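PDB 3GDC: multicopper oxidase from Arthrobacter sp. FB24, which probably oxidises phenolic or similar substrates at a copper site and passes the electrons to a copper cluster that reduces dioxygen to water, as in other two-domain laccases. Local coordinates for residues I11-I16 with N186-H191; M167-Y172 with I207-V212; H191-P196 with M281-V286. All blocks are in the same frame, centred on the assembly; numbering follows the deposited sequence.

Interaction 1 of 3, residues I11-I16 with N186-H191; sequences IDPTAI and NGLPFH
Pro-13 and Asn-186 bring the two backbones together, with Pro-13 CA 4.9 Å from Asn-186 CA, where the first turn of helix 13-18 meets the loop 186-191. That loop links strand 182-185 of a cupredoxin-like beta sandwich to the short helix 191-194, and it contains a type II beta turn from Leu-188 to His-191. Asp-12 is the N-cap of helix 13-18. Its OD1 accepts weak bonds from Thr-14 N and Ala-15 N. The pyrrolidine of Pro-13 fills the centre of the contact. Its CG meets Leu-188 CG at 3.6 Å, and the two side chains cross at about a right angle. Leu-188 CD1 also reaches the carbonyl O of Ile-11 at 3.4 Å. On another side, Pro-13 CB lies 3.3 Å from Asn-186 O. This carbonyl oxygen is buried by the contact and has no polar partner in the model. Ile-16 CG2 packs on the amide carbon of Asn-186. The amide itself is held by the neighbouring strand: OD1 accepts from Val-168 N and ND2 donates to Val-166 O. Gly-187, at a positive phi of 120°, brings its carbonyl O to 3.9 Å from Ile-11 CD1. The imidazole of His-191 swings toward the helix because CG is anti to the backbone N (chi1 171°). Pro-13 CD sits over the middle of one ring face, a CH-pi contact 3.8 Å from the centroid. At the ring edge, in its plane, His-191 NE2 shares a hydrogen bond of 2.6 Å with Thr-14 OG1.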
# COMPACT_ATOMS: atom_id res chain seq x y z
N ILE A 11 -15.08 -26.51 -6.48
CA ILE A 11 -15.03 -25.51 -5.39
C ILE A 11 -16.39 -24.80 -5.32
O ILE A 11 -16.95 -24.46 -6.36
CB ILE A 11 -13.94 -24.42 -5.66
CG1 ILE A 11 -12.54 -25.02 -5.83
CG2 ILE A 11 -13.92 -23.36 -4.55
CD1 ILE A 11 -11.51 -24.04 -6.42
N ASP A 12 -16.91 -24.60 -4.10
CA ASP A 12 -18.13 -23.80 -3.90
C ASP A 12 -17.80 -22.54 -3.10
O ASP A 12 -17.80 -22.56 -1.87
CB ASP A 12 -19.22 -24.61 -3.19
CG ASP A 12 -20.57 -23.87 -3.11
OD1 ASP A 12 -20.65 -22.65 -3.39
OD2 ASP A 12 -21.57 -24.52 -2.75
N PRO A 13 -17.49 -21.44 -3.81
CA PRO A 13 -17.13 -20.19 -3.13
C PRO A 13 -18.20 -19.65 -2.17
O PRO A 13 -17.86 -19.04 -1.15
CB PRO A 13 -16.90 -19.21 -4.29
CG PRO A 13 -16.51 -20.13 -5.46
CD PRO A 13 -17.44 -21.30 -5.27
N THR A 14 -19.47 -19.86 -2.51
CA THR A 14 -20.57 -19.42 -1.65
C THR A 14 -20.54 -20.14 -0.31
O THR A 14 -20.70 -19.52 0.74
CB THR A 14 -21.96 -19.59 -2.33
OG1 THR A 14 -22.03 -18.69 -3.44
CG2 THR A 14 -23.10 -19.23 -1.38
N ALA A 15 -20.32 -21.45 -0.35
CA ALA A 15 -20.20 -22.25 0.86
C ALA A 15 -18.98 -21.80 1.68
O ALA A 15 -19.07 -21.59 2.90
CB ALA A 15 -20.09 -23.72 0.51
N ILE A 16 -17.86 -21.61 0.98
CA ILE A 16 -16.61 -21.16 1.61
C ILE A 16 -16.79 -19.83 2.34
O ILE A 16 -16.25 -19.62 3.44
CB ILE A 16 -15.48 -21.06 0.55
CG1 ILE A 16 -15.10 -22.48 0.09
CG2 ILE A 16 -14.25 -20.30 1.10
CD1 ILE A 16 -14.00 -22.55 -0.95
N ASN A 186 -12.50 -16.34 -3.10
CA ASN A 186 -13.00 -17.65 -2.67
C ASN A 186 -13.02 -18.79 -3.70
O ASN A 186 -13.74 -19.77 -3.54
CB ASN A 186 -14.35 -17.51 -1.94
CG ASN A 186 -14.19 -16.88 -0.58
OD1 ASN A 186 -13.06 -16.68 -0.12
ND2 ASN A 186 -15.30 -16.57 0.08
N GLY A 187 -12.20 -18.66 -4.74
CA GLY A 187 -11.84 -19.82 -5.55
C GLY A 187 -12.19 -19.79 -7.03
O GLY A 187 -11.45 -20.36 -7.83
N LEU A 188 -13.30 -19.16 -7.39
CA LEU A 188 -13.78 -19.21 -8.78
C LEU A 188 -14.01 -17.83 -9.38
O LEU A 188 -14.85 -17.07 -8.88
CB LEU A 188 -15.07 -20.01 -8.89
CG LEU A 188 -15.09 -21.49 -8.51
CD1 LEU A 188 -16.53 -21.99 -8.73
CD2 LEU A 188 -14.08 -22.27 -9.34
N PRO A 189 -13.28 -17.49 -10.45
CA PRO A 189 -13.48 -16.24 -11.17
C PRO A 189 -14.96 -15.99 -11.47
O PRO A 189 -15.66 -16.89 -11.96
CB PRO A 189 -12.70 -16.48 -12.46
CG PRO A 189 -11.59 -17.36 -12.03
CD PRO A 189 -12.20 -18.29 -11.05
N PHE A 190 -15.42 -14.78 -11.15
CA PHE A 190 -16.79 -14.30 -11.43
C PHE A 190 -17.95 -15.05 -10.76
O PHE A 190 -19.12 -14.80 -11.09
CB PHE A 190 -17.06 -14.26 -12.95
CG PHE A 190 -16.08 -13.45 -13.74
CD1 PHE A 190 -16.02 -12.06 -13.61
CD2 PHE A 190 -15.25 -14.07 -14.67
CE1 PHE A 190 -15.11 -11.31 -14.37
CE2 PHE A 190 -14.35 -13.32 -15.44
CZ PHE A 190 -14.28 -11.95 -15.29
N HIS A 191 -17.66 -15.94 -9.82
CA HIS A 191 -18.74 -16.69 -9.14
C HIS A 191 -19.81 -15.78 -8.54
O HIS A 191 -21.02 -16.07 -8.68
CB HIS A 191 -18.17 -17.64 -8.08
CG HIS A 191 -19.21 -18.28 -7.22
ND1 HIS A 191 -19.88 -19.43 -7.59
CD2 HIS A 191 -19.70 -17.94 -6.00
CE1 HIS A 191 -20.74 -19.76 -6.63
NE2 HIS A 191 -20.64 -18.88 -5.66

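Interaction 2 of 3, residues M167-Y172 with I207-V212; sequences MVMNGY and IHLINV
Met-167, Val-168 and Met-169 pair in parallel with Leu-209, Ile-210 and Asn-211, joining two strands of the second cupredoxin-like domain. The segment axes come within 4.8 Å and cross at -19°. Four backbone hydrogen bonds make the seam; the first, from Met-167 N to His-208 O, is 2.8 Å long. The tight face carries both methionines. Met-167 runs extended past Ile-207, with CG 3.8 Å from Ile-207 CG2. Met-169 bends at chi3 (-68°), which brings its CE within 3.7 Å of Asn-211 CB and near Leu-209 CG. Leu-209 CD1 fits between Met-167 CB and Met-169 CG. The other face is looser. Val-168 CG2 lies 4.3 Å from Ile-210 CD1, although Val-168 CG1 meets Val-212 CG2 at 3.8 Å. All the touching residues on both faces are buried. The pairing ends with Val-212 N on Met-169 O, as strand 205-211 gives way to a loop. Phe-221 and Gln-248 of the facing sheet cover the methionine face, and Pro-64 reaches Val-168 on the other. In its own sheet the pair lies between strand 182-185, beside 163-172, and strand 253-258, beside 205-211.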
# COMPACT_ATOMS: atom_id res chain seq x y z
N MET A 167 -13.46 -13.84 2.93
CA MET A 167 -13.14 -13.63 1.53
C MET A 167 -11.63 -13.71 1.31
O MET A 167 -10.87 -12.85 1.78
CB MET A 167 -13.66 -12.26 1.07
CG MET A 167 -15.17 -12.20 1.02
SD MET A 167 -15.72 -10.68 0.23
CE MET A 167 -17.49 -11.03 0.11
N VAL A 168 -11.21 -14.75 0.59
CA VAL A 168 -9.80 -14.93 0.27
C VAL A 168 -9.58 -14.56 -1.21
O VAL A 168 -10.19 -15.16 -2.11
CB VAL A 168 -9.30 -16.36 0.54
CG1 VAL A 168 -7.81 -16.48 0.22
CG2 VAL A 168 -9.58 -16.78 2.01
N MET A 169 -8.75 -13.55 -1.43
CA MET A 169 -8.46 -13.05 -2.78
C MET A 169 -7.22 -13.75 -3.30
O MET A 169 -6.16 -13.70 -2.66
CB MET A 169 -8.22 -11.53 -2.75
CG MET A 169 -9.35 -10.70 -2.18
SD MET A 169 -8.97 -8.93 -2.20
CE MET A 169 -7.64 -8.85 -0.98
N ASN A 170 -7.34 -14.40 -4.46
CA ASN A 170 -6.21 -15.12 -5.03
C ASN A 170 -6.06 -14.90 -6.53
O ASN A 170 -6.80 -14.12 -7.14
CB ASN A 170 -6.33 -16.63 -4.74
CG ASN A 170 -7.49 -17.28 -5.50
OD1 ASN A 170 -8.19 -16.61 -6.26
ND2 ASN A 170 -7.70 -18.59 -5.31
N GLY A 171 -5.09 -15.60 -7.11
CA GLY A 171 -4.82 -15.56 -8.54
C GLY A 171 -4.48 -16.95 -9.02
O GLY A 171 -4.04 -17.80 -8.24
N TYR A 172 -4.69 -17.17 -10.31
CA TYR A 172 -4.37 -18.45 -10.93
C TYR A 172 -3.41 -18.24 -12.08
O TYR A 172 -3.73 -17.53 -13.04
CB TYR A 172 -5.63 -19.16 -11.42
CG TYR A 172 -6.55 -19.59 -10.29
CD1 TYR A 172 -6.20 -20.66 -9.46
CD2 TYR A 172 -7.73 -18.91 -10.03
CE1 TYR A 172 -7.02 -21.05 -8.41
CE2 TYR A 172 -8.57 -19.29 -8.98
CZ TYR A 172 -8.19 -20.37 -8.18
OH TYR A 172 -8.98 -20.76 -7.13
N ILE A 207 -16.70 -8.90 7.41
CA ILE A 207 -15.96 -9.68 6.43
C ILE A 207 -14.50 -9.80 6.86
O ILE A 207 -13.84 -8.80 7.12
CB ILE A 207 -16.02 -9.01 5.02
CG1 ILE A 207 -17.46 -8.76 4.59
CG2 ILE A 207 -15.25 -9.87 3.99
CD1 ILE A 207 -17.59 -7.83 3.36
N HIS A 208 -14.00 -11.03 6.89
CA HIS A 208 -12.57 -11.26 7.05
C HIS A 208 -11.95 -11.36 5.66
O HIS A 208 -12.13 -12.36 4.97
CB HIS A 208 -12.34 -12.56 7.83
CG HIS A 208 -12.96 -12.52 9.19
ND1 HIS A 208 -12.31 -12.01 10.29
CD2 HIS A 208 -14.20 -12.86 9.61
CE1 HIS A 208 -13.12 -12.07 11.34
NE2 HIS A 208 -14.27 -12.57 10.95
N LEU A 209 -11.19 -10.33 5.28
CA LEU A 209 -10.63 -10.26 3.92
C LEU A 209 -9.15 -10.54 3.95
O LEU A 209 -8.40 -9.84 4.63
CB LEU A 209 -10.85 -8.86 3.33
CG LEU A 209 -10.30 -8.64 1.92
CD1 LEU A 209 -11.17 -9.38 0.93
CD2 LEU A 209 -10.28 -7.15 1.62
N ILE A 210 -8.72 -11.55 3.19
CA ILE A 210 -7.35 -12.02 3.22
C ILE A 210 -6.77 -12.04 1.82
O ILE A 210 -7.37 -12.63 0.92
CB ILE A 210 -7.27 -13.46 3.78
CG1 ILE A 210 -7.87 -13.49 5.19
CG2 ILE A 210 -5.84 -13.99 3.76
CD1 ILE A 210 -8.39 -14.84 5.60
N ASN A 211 -5.59 -11.45 1.66
CA ASN A 211 -4.93 -11.47 0.37
C ASN A 211 -3.83 -12.52 0.29
O ASN A 211 -2.82 -12.41 1.01
CB ASN A 211 -4.35 -10.09 0.02
CG ASN A 211 -3.80 -10.05 -1.39
OD1 ASN A 211 -4.36 -10.71 -2.28
ND2 ASN A 211 -2.71 -9.32 -1.61
N VAL A 212 -4.00 -13.51 -0.60
CA VAL A 212 -2.92 -14.48 -0.87
C VAL A 212 -2.34 -14.36 -2.29
O VAL A 212 -1.53 -15.18 -2.71
CB VAL A 212 -3.34 -15.93 -0.59
CG1 VAL A 212 -3.83 -16.07 0.84
CG2 VAL A 212 -4.43 -16.38 -1.58

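Interaction 3 of 3, residues H191-P196 with M281-V286; sequences HFMDFP and MGFFEV
Met-193 rests against Met-281, Gly-282 and Phe-283, where helix 191-194 leans on strand 281-287 in the five-stranded sheet of the second cupredoxin-like domain. Its SD is 3.7 Å from Met-281 CG and 4.3 Å from the centroid of the Phe-283 ring. This is a Met-aromatic contact, with the sulfur placed obliquely to the ring. Met-193 CE comes to 3.5 Å from Phe-283 CE2. Bends at chi2 (-68°) and chi3 (-73°) fold the thioether back onto the strand. Further along, Pro-196 lies beside Phe-283, with the two side chains pointing the same way. Pro-196 CB meets Phe-283 CB at 3.9 Å and also touches Glu-285 CB. The backbones fix this layer. Phe-283 N donates to Phe-192 O over 2.9 Å, coming from well above the carbonyl plane. One water accepts from Phe-192 N and donates to Met-281 O over 2.8 Å. Phe-192 CB packs directly on Gly-282 CA, at 3.8 Å. Beyond this shell, strand 197-200, which follows Pro-196 directly, pairs in parallel with strand 281-287. Phe-283 also makes a cation-pi contact with Lys-265 and packs on Ile-106 of the second subunit. Met-281 touches His-269, a copper ligand, and its side chain is about 7 Å from a copper ion. An apolar thioether and ring surface therefore supplies the packing, while one direct backbone bond and one water seat helix 191-194 on the strand.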
# COMPACT_ATOMS: atom_id res chain seq x y z
N HIS A 191 -17.66 -15.94 -9.82
CA HIS A 191 -18.74 -16.69 -9.14
C HIS A 191 -19.81 -15.78 -8.54
O HIS A 191 -21.02 -16.07 -8.68
CB HIS A 191 -18.17 -17.64 -8.08
CG HIS A 191 -19.21 -18.28 -7.22
ND1 HIS A 191 -19.88 -19.43 -7.59
CD2 HIS A 191 -19.70 -17.94 -6.00
CE1 HIS A 191 -20.74 -19.76 -6.63
NE2 HIS A 191 -20.64 -18.88 -5.66
N PHE A 192 -19.39 -14.70 -7.89
CA PHE A 192 -20.34 -13.83 -7.19
C PHE A 192 -21.05 -12.82 -8.12
O PHE A 192 -21.88 -12.03 -7.69
CB PHE A 192 -19.69 -13.14 -5.98
CG PHE A 192 -19.23 -14.12 -4.92
CD1 PHE A 192 -20.16 -14.78 -4.11
CD2 PHE A 192 -17.87 -14.42 -4.77
CE1 PHE A 192 -19.75 -15.70 -3.13
CE2 PHE A 192 -17.44 -15.34 -3.79
CZ PHE A 192 -18.39 -15.98 -2.97
N MET A 193 -20.71 -12.89 -9.41
CA MET A 193 -21.52 -12.21 -10.44
C MET A 193 -22.79 -13.01 -10.65
O MET A 193 -23.89 -12.44 -10.76
CB MET A 193 -20.76 -12.09 -11.76
CG MET A 193 -19.51 -11.22 -11.74
SD MET A 193 -19.87 -9.47 -11.48
CE MET A 193 -20.58 -9.03 -13.08
N ASP A 194 -22.64 -14.33 -10.71
CA ASP A 194 -23.76 -15.24 -10.98
C ASP A 194 -24.54 -15.59 -9.73
O ASP A 194 -25.75 -15.88 -9.80
CB ASP A 194 -23.26 -16.52 -11.65
CG ASP A 194 -22.74 -16.27 -13.03
OD1 ASP A 194 -23.23 -15.32 -13.69
OD2 ASP A 194 -21.84 -17.01 -13.48
N PHE A 195 -23.84 -15.60 -8.59
CA PHE A 195 -24.40 -15.96 -7.31
C PHE A 195 -24.06 -14.87 -6.30
O PHE A 195 -23.14 -15.03 -5.50
CB PHE A 195 -23.88 -17.34 -6.87
CG PHE A 195 -24.27 -18.43 -7.81
CD1 PHE A 195 -25.55 -18.99 -7.74
CD2 PHE A 195 -23.40 -18.85 -8.82
CE1 PHE A 195 -25.93 -19.98 -8.64
CE2 PHE A 195 -23.78 -19.83 -9.72
CZ PHE A 195 -25.05 -20.40 -9.63
N PRO A 196 -24.77 -13.73 -6.39
CA PRO A 196 -24.42 -12.61 -5.51
C PRO A 196 -24.45 -12.97 -4.03
O PRO A 196 -25.20 -13.86 -3.60
CB PRO A 196 -25.50 -11.57 -5.83
CG PRO A 196 -25.92 -11.88 -7.22
CD PRO A 196 -25.89 -13.40 -7.28
N MET A 281 -14.50 -9.94 -9.41
CA MET A 281 -15.67 -9.07 -9.33
C MET A 281 -16.91 -9.88 -8.98
O MET A 281 -17.03 -11.05 -9.35
CB MET A 281 -15.87 -8.26 -10.62
CG MET A 281 -16.18 -9.06 -11.86
SD MET A 281 -16.53 -8.03 -13.33
CE MET A 281 -17.57 -6.77 -12.67
N GLY A 282 -17.82 -9.26 -8.24
CA GLY A 282 -19.10 -9.86 -7.89
C GLY A 282 -20.11 -8.81 -7.47
O GLY A 282 -19.86 -7.61 -7.62
N PHE A 283 -21.24 -9.27 -6.94
CA PHE A 283 -22.27 -8.40 -6.39
C PHE A 283 -22.65 -8.83 -4.99
O PHE A 283 -22.65 -10.03 -4.68
CB PHE A 283 -23.55 -8.49 -7.21
CG PHE A 283 -23.44 -7.94 -8.59
CD1 PHE A 283 -23.43 -6.57 -8.82
CD2 PHE A 283 -23.38 -8.81 -9.68
CE1 PHE A 283 -23.34 -6.06 -10.12
CE2 PHE A 283 -23.29 -8.31 -10.98
CZ PHE A 283 -23.27 -6.94 -11.20
N PHE A 284 -23.00 -7.84 -4.17
CA PHE A 284 -23.87 -8.07 -3.01
C PHE A 284 -25.31 -7.87 -3.47
O PHE A 284 -25.60 -6.95 -4.24
CB PHE A 284 -23.59 -7.09 -1.88
CG PHE A 284 -22.35 -7.40 -1.11
CD1 PHE A 284 -22.40 -8.18 0.04
CD2 PHE A 284 -21.11 -6.91 -1.53
CE1 PHE A 284 -21.23 -8.47 0.75
CE2 PHE A 284 -19.94 -7.19 -0.82
CZ PHE A 284 -20.01 -7.97 0.33
N GLU A 285 -26.19 -8.74 -3.00
CA GLU A 285 -27.63 -8.57 -3.21
C GLU A 285 -28.26 -8.28 -1.85
O GLU A 285 -28.31 -9.15 -0.97
CB GLU A 285 -28.23 -9.83 -3.84
CG GLU A 285 -29.74 -9.73 -4.11
CD GLU A 285 -30.07 -8.80 -5.25
OE1 GLU A 285 -29.78 -9.17 -6.41
OE2 GLU A 285 -30.64 -7.71 -5.00
N VAL A 286 -28.71 -7.05 -1.66
CA VAL A 286 -29.21 -6.58 -0.37
C VAL A 286 -30.74 -6.66 -0.39
O VAL A 286 -31.39 -6.03 -1.22
CB VAL A 286 -28.78 -5.12 -0.07
CG1 VAL A 286 -29.20 -4.71 1.35
CG2 VAL A 286 -27.28 -4.94 -0.25
O HOH W 1 -16.78 -13.48 -7.91

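Near the N terminus, helix 13-18 opens interaction 1, which closes a long loop when the chain returns at 186-191. Interaction 2 starts within that loop at 167-172 and closes later at 207-212, so the two cross. Interaction 3 opens at His-191, shared with interaction 1, and closes near the C terminus at 281-286. It follows interaction 1 in series and crosses interaction 2. The loop 186-191 is the common joint: Gly-187 O accepts from Tyr-172 OH of interaction 2, and Phe-190 packs on Met-281 of interaction 3. Phe-284 touches Met-167 and Ile-207. Together they tie helix 13-18 to both sheets of the second domain.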